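Vacuolar protein sorting-associated protein IST1 (Saccharomyces cerevisiae, PDB 3GGY) acts late in multivesicular body sorting, regulating recruitment of the ATPase VPS4 to ESCRT-III, and is represented by its N-terminal, ESCRT-III-like domain. Local coordinates at residues A[55-58]-A[59-63]; A[120-123]-A[124-127]. One frame throughout, in Å; residues are numbered along the deposited sequence.

How the interactions relate
Both interactions are local, each running along one continuous piece of chain, and both lie partly buried within the same ESCRT-III-like domain. Interaction 1 sits within the long helix 50-82, with Val57, Leu60 and Ile61 buried, Tyr55, Thr59 and His62 exposed, and Arg56 reaching Gln40 of helix 8-46. Interaction 2 spans the end of the loop after helix 105-115 and the first turn of helix 125-135; outside it, Arg22 of helix 8-46 pairs with Glu124. In both, a side-chain hydroxyl doubles a backbone bond on a carbonyl oxygen, four residues back in interaction 1 (Thr59 to Tyr55), three in interaction 2 (Ser126 to Lys123). Their centres are 24 Å apart, their nearest atoms about 8 Å.

Interaction 1. Residues A[55-58]-A[59-63]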
loop_
_atom_site.group_PDB
_atom_site.type_symbol
_atom_site.label_atom_id
_atom_site.label_comp_id
_atom_site.label_asym_id
_atom_site.label_seq_id
_atom_site.Cartn_x
_atom_site.Cartn_y
_atom_site.Cartn_z
ATOM N N TYR A 55 -4.665 21.502 4.486
ATOM C CA TYR A 55 -4.022 20.470 5.293
ATOM C C TYR A 55 -4.754 19.142 5.151
ATOM O O TYR A 55 -4.130 18.085 5.040
ATOM C CB TYR A 55 -4.014 20.878 6.769
ATOM C CG TYR A 55 -3.049 21.990 7.119
ATOM C CD1 TYR A 55 -3.264 22.793 8.241
ATOM C CD2 TYR A 55 -1.902 22.216 6.359
ATOM C CE1 TYR A 55 -2.360 23.794 8.596
ATOM C CE2 TYR A 55 -0.991 23.213 6.707
ATOM C CZ TYR A 55 -1.227 23.996 7.826
ATOM O OH TYR A 55 -0.325 24.970 8.188
ATOM N N ARG A 56 -6.082 19.204 5.149
ATOM C CA ARG A 56 -6.895 18.000 5.057
ATOM C C ARG A 56 -6.719 17.317 3.709
ATOM O O ARG A 56 -6.722 16.085 3.620
ATOM C CB ARG A 56 -8.368 18.338 5.277
ATOM C CG ARG A 56 -9.203 17.148 5.691
ATOM C CD ARG A 56 -8.799 16.683 7.085
ATOM N NE ARG A 56 -9.856 16.917 8.062
ATOM C CZ ARG A 56 -10.950 16.173 8.166
ATOM N NH1 ARG A 56 -11.129 15.142 7.352
ATOM N NH2 ARG A 56 -11.864 16.461 9.081
ATOM N N VAL A 57 -6.574 18.117 2.658
ATOM C CA VAL A 57 -6.379 17.561 1.326
ATOM C C VAL A 57 -5.015 16.879 1.237
ATOM O O VAL A 57 -4.882 15.810 0.642
ATOM C CB VAL A 57 -6.503 18.661 0.252
ATOM C CG1 VAL A 57 -6.013 18.155 -1.094
ATOM C CG2 VAL A 57 -7.959 19.088 0.152
ATOM N N GLU A 58 -3.998 17.485 1.837
ATOM C CA GLU A 58 -2.673 16.877 1.810
ATOM C C GLU A 58 -2.732 15.481 2.427
ATOM O O GLU A 58 -2.127 14.541 1.916
ATOM C CB GLU A 58 -1.677 17.757 2.565
ATOM C CG GLU A 58 -1.556 19.150 1.961
ATOM C CD GLU A 58 -0.544 20.022 2.671
ATOM O OE1 GLU A 58 -0.674 20.204 3.901
ATOM O OE2 GLU A 58 0.379 20.530 1.994
ATOM N N THR A 59 -3.478 15.349 3.518
ATOM C CA THR A 59 -3.623 14.069 4.200
ATOM C C THR A 59 -4.405 13.101 3.318
ATOM O O THR A 59 -4.056 11.926 3.203
ATOM C CB THR A 59 -4.362 14.253 5.541
ATOM O OG1 THR A 59 -3.614 15.144 6.377
ATOM C CG2 THR A 59 -4.526 12.919 6.253
ATOM N N LEU A 60 -5.463 13.603 2.692
ATOM C CA LEU A 60 -6.294 12.784 1.812
ATOM C C LEU A 60 -5.478 12.222 0.647
ATOM O O LEU A 60 -5.651 11.070 0.245
ATOM C CB LEU A 60 -7.458 13.628 1.278
ATOM C CG LEU A 60 -8.377 13.014 0.219
ATOM C CD1 LEU A 60 -8.975 11.708 0.728
ATOM C CD2 LEU A 60 -9.478 14.011 -0.121
ATOM N N ILE A 61 -4.593 13.046 0.092
ATOM C CA ILE A 61 -3.749 12.618 -1.017
ATOM C C ILE A 61 -2.918 11.420 -0.586
ATOM O O ILE A 61 -2.809 10.435 -1.318
ATOM C CB ILE A 61 -2.831 13.770 -1.474
ATOM C CG1 ILE A 61 -3.678 14.810 -2.213
ATOM C CG2 ILE A 61 -1.717 13.251 -2.383
ATOM C CD1 ILE A 61 -2.952 16.101 -2.526
ATOM N N HIS A 62 -2.337 11.502 0.605
ATOM C CA HIS A 62 -1.541 10.392 1.102
ATOM C C HIS A 62 -2.434 9.184 1.369
ATOM O O HIS A 62 -2.044 8.048 1.094
ATOM C CB HIS A 62 -0.788 10.786 2.371
ATOM C CG HIS A 62 -0.017 9.656 2.977
ATOM N ND1 HIS A 62 -0.614 8.666 3.728
ATOM C CD2 HIS A 62 1.292 9.324 2.886
ATOM C CE1 HIS A 62 0.295 7.771 4.074
ATOM N NE2 HIS A 62 1.460 8.147 3.575
ATOM N N ASP A 63 -3.631 9.423 1.895
ATOM C CA ASP A 63 -4.557 8.326 2.169
ATOM C C ASP A 63 -4.906 7.568 0.890
ATOM O O ASP A 63 -4.984 6.340 0.901
ATOM C CB ASP A 63 -5.848 8.838 2.825
ATOM C CG ASP A 63 -5.628 9.348 4.243
ATOM O OD1 ASP A 63 -4.647 8.930 4.889
ATOM O OD2 ASP A 63 -6.454 10.158 4.715
#
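Thr59 meets Tyr55 one helical turn back and grips its carbonyl oxygen twice. The backbone bond from Thr59 N to Tyr55 O measures 3.2 Å, and the hydroxyl adds a second, Thr59 OG1 to Tyr55 O at 3.3 Å, arriving from the opposite face of the carbonyl plane. OG1 can reach back because it lies beside its own backbone N and anti to the carbonyl carbon (chi1 -60°). A threonine suits this exposed helical site, since its hydroxyl finds an acceptor in the helix itself.

Glu58 O accepts a weak bond from His62 N at 3.3 Å. Beyond CG the Glu58 side chain runs extended back toward the start of the helix, setting OE1 at the edge of the Tyr55 ring and in its plane, 3.4 Å from Tyr55 CD2, where the slightly positive ring hydrogens probably suit a carboxylate.

Val57 belongs to the buried side. Val57 O receives Ile61 N at 2.8 Å, a short regular helical bond, and Ile61 CG1 packs 3.3 Å from the same Val57 O. Further out, Val57 CG1 touches Ile61 CD1 at 4.0 Å, a contact between two branched apolar side chains that suits a face turned inward.

In the fold, helix 50-82 packs against helix 8-46, where Arg56 hydrogen-bonds Gln40 and Val57 rests on Val41. Val57 also meets Val169, Tyr172 and Leu173 of helix 166-179, while Leu60 touches both helices through Arg38 and Tyr172.

Interaction 2. Residues A[120-123]-A[124-127]; sequences DEVK and ELSQ
The carboxylate of Glu124 is tucked against the backbone of Lys123: one of its faces looks onto the Lys123 carbonyl carbon, Glu124 CD to Lys123 C being 4.0 Å, and beyond OE1 lies Val122 CG1, also 4.0 Å away. This is a type I beta turn, Val122 to Leu125, that leads the loop into helix 125-135. The bend of Glu124 at chi2 (63°) folds its acid back over the turn, where OE1 forms a salt bridge with Arg22 of helix 8-46. A glutamate suits the place, being long enough to fold back and still meet that arginine. The turn itself is closed by a weak bond from Leu125 N to Val122 O, and on its buried side Val122 CG1 packs on Leu125 CG at 3.9 Å, two apolar residues suited to that side.

The flat carbonyl group of Lys123 takes two donors from Ser126. Ser126 N comes from above its plane, 3.0 Å from Lys123 O, whereas Ser126 OG lies nearly along the C=O axis, 2.7 Å from Lys123 O. A small hydroxyl residue fits, since OG sits between its own backbone N and carbonyl carbon (chi1 61°), aimed back at the turn. An alanine at Ser126 has no OG to give, and the Lys123 carbonyl, left with the backbone N alone from that residue, is likely to be held less firmly in orientation. A water accepts from Gln127 NE2 at 3.1 Å and donates weakly to Lys123 O.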
loop_
_atom_site.group_PDB
_atom_site.type_symbol
_atom_site.label_atom_id
_atom_site.label_comp_id
_atom_site.label_asym_id
_atom_site.label_seq_id
_atom_site.Cartn_x
_atom_site.Cartn_y
_atom_site.Cartn_z
ATOM N N ASP A 120 1.235 -1.145 9.117
ATOM C CA ASP A 120 1.067 -1.758 10.428
ATOM C C ASP A 120 -0.371 -2.194 10.691
ATOM O O ASP A 120 -0.627 -2.934 11.643
ATOM C CB ASP A 120 1.563 -0.823 11.547
ATOM C CG ASP A 120 0.871 0.528 11.549
ATOM O OD1 ASP A 120 -0.358 0.581 11.345
ATOM O OD2 ASP A 120 1.561 1.546 11.778
ATOM N N GLU A 121 -1.305 -1.760 9.843
ATOM C CA GLU A 121 -2.702 -2.146 10.020
ATOM C C GLU A 121 -2.927 -3.616 9.673
ATOM O O GLU A 121 -3.989 -4.169 9.957
ATOM C CB GLU A 121 -3.639 -1.263 9.182
ATOM C CG GLU A 121 -3.441 -1.371 7.687
ATOM C CD GLU A 121 -2.610 -0.237 7.130
ATOM O OE1 GLU A 121 -1.573 0.102 7.739
ATOM O OE2 GLU A 121 -2.996 0.312 6.074
ATOM N N VAL A 122 -1.933 -4.246 9.050
ATOM C CA VAL A 122 -2.016 -5.663 8.704
ATOM C C VAL A 122 -0.809 -6.361 9.328
ATOM O O VAL A 122 0.227 -6.534 8.688
ATOM C CB VAL A 122 -2.008 -5.875 7.173
ATOM C CG1 VAL A 122 -2.086 -7.361 6.848
ATOM C CG2 VAL A 122 -3.184 -5.144 6.548
ATOM N N LYS A 123 -0.957 -6.759 10.589
ATOM C CA LYS A 123 0.122 -7.411 11.326
ATOM C C LYS A 123 0.660 -8.694 10.716
ATOM O O LYS A 123 1.852 -8.973 10.821
ATOM C CB LYS A 123 -0.322 -7.707 12.762
ATOM C CG LYS A 123 -0.632 -6.473 13.580
ATOM C CD LYS A 123 -0.969 -6.832 15.018
ATOM C CE LYS A 123 -1.483 -5.616 15.769
ATOM N NZ LYS A 123 -2.704 -5.060 15.119
ATOM N N GLU A 124 -0.213 -9.476 10.092
ATOM C CA GLU A 124 0.187 -10.744 9.490
ATOM C C GLU A 124 1.323 -10.650 8.475
ATOM O O GLU A 124 2.005 -11.638 8.223
ATOM C CB GLU A 124 -1.018 -11.420 8.827
ATOM C CG GLU A 124 -2.106 -11.890 9.788
ATOM C CD GLU A 124 -2.755 -10.754 10.558
ATOM O OE1 GLU A 124 -3.039 -9.701 9.946
ATOM O OE2 GLU A 124 -2.994 -10.919 11.775
ATOM N N LEU A 125 1.534 -9.478 7.884
ATOM C CA LEU A 125 2.612 -9.349 6.910
ATOM C C LEU A 125 3.958 -9.706 7.535
ATOM O O LEU A 125 4.842 -10.231 6.856
ATOM C CB LEU A 125 2.665 -7.928 6.335
ATOM C CG LEU A 125 1.511 -7.498 5.420
ATOM C CD1 LEU A 125 1.648 -6.019 5.104
ATOM C CD2 LEU A 125 1.511 -8.329 4.136
ATOM N N SER A 126 4.114 -9.432 8.829
ATOM C CA SER A 126 5.371 -9.742 9.514
ATOM C C SER A 126 5.647 -11.242 9.487
ATOM O O SER A 126 6.800 -11.675 9.526
ATOM C CB SER A 126 5.338 -9.241 10.965
ATOM O OG SER A 126 4.293 -9.854 11.699
ATOM N N GLN A 127 4.584 -12.035 9.420
ATOM C CA GLN A 127 4.717 -13.486 9.371
ATOM C C GLN A 127 5.388 -13.926 8.077
ATOM O O GLN A 127 6.081 -14.943 8.046
ATOM C CB GLN A 127 3.340 -14.146 9.485
ATOM C CG GLN A 127 2.760 -14.140 10.885
ATOM C CD GLN A 127 1.285 -14.486 10.894
ATOM O OE1 GLN A 127 0.841 -15.380 10.172
ATOM N NE2 GLN A 127 0.517 -13.784 11.721
HETATM O O HOH W 1 1.579 -11.265 13.136
#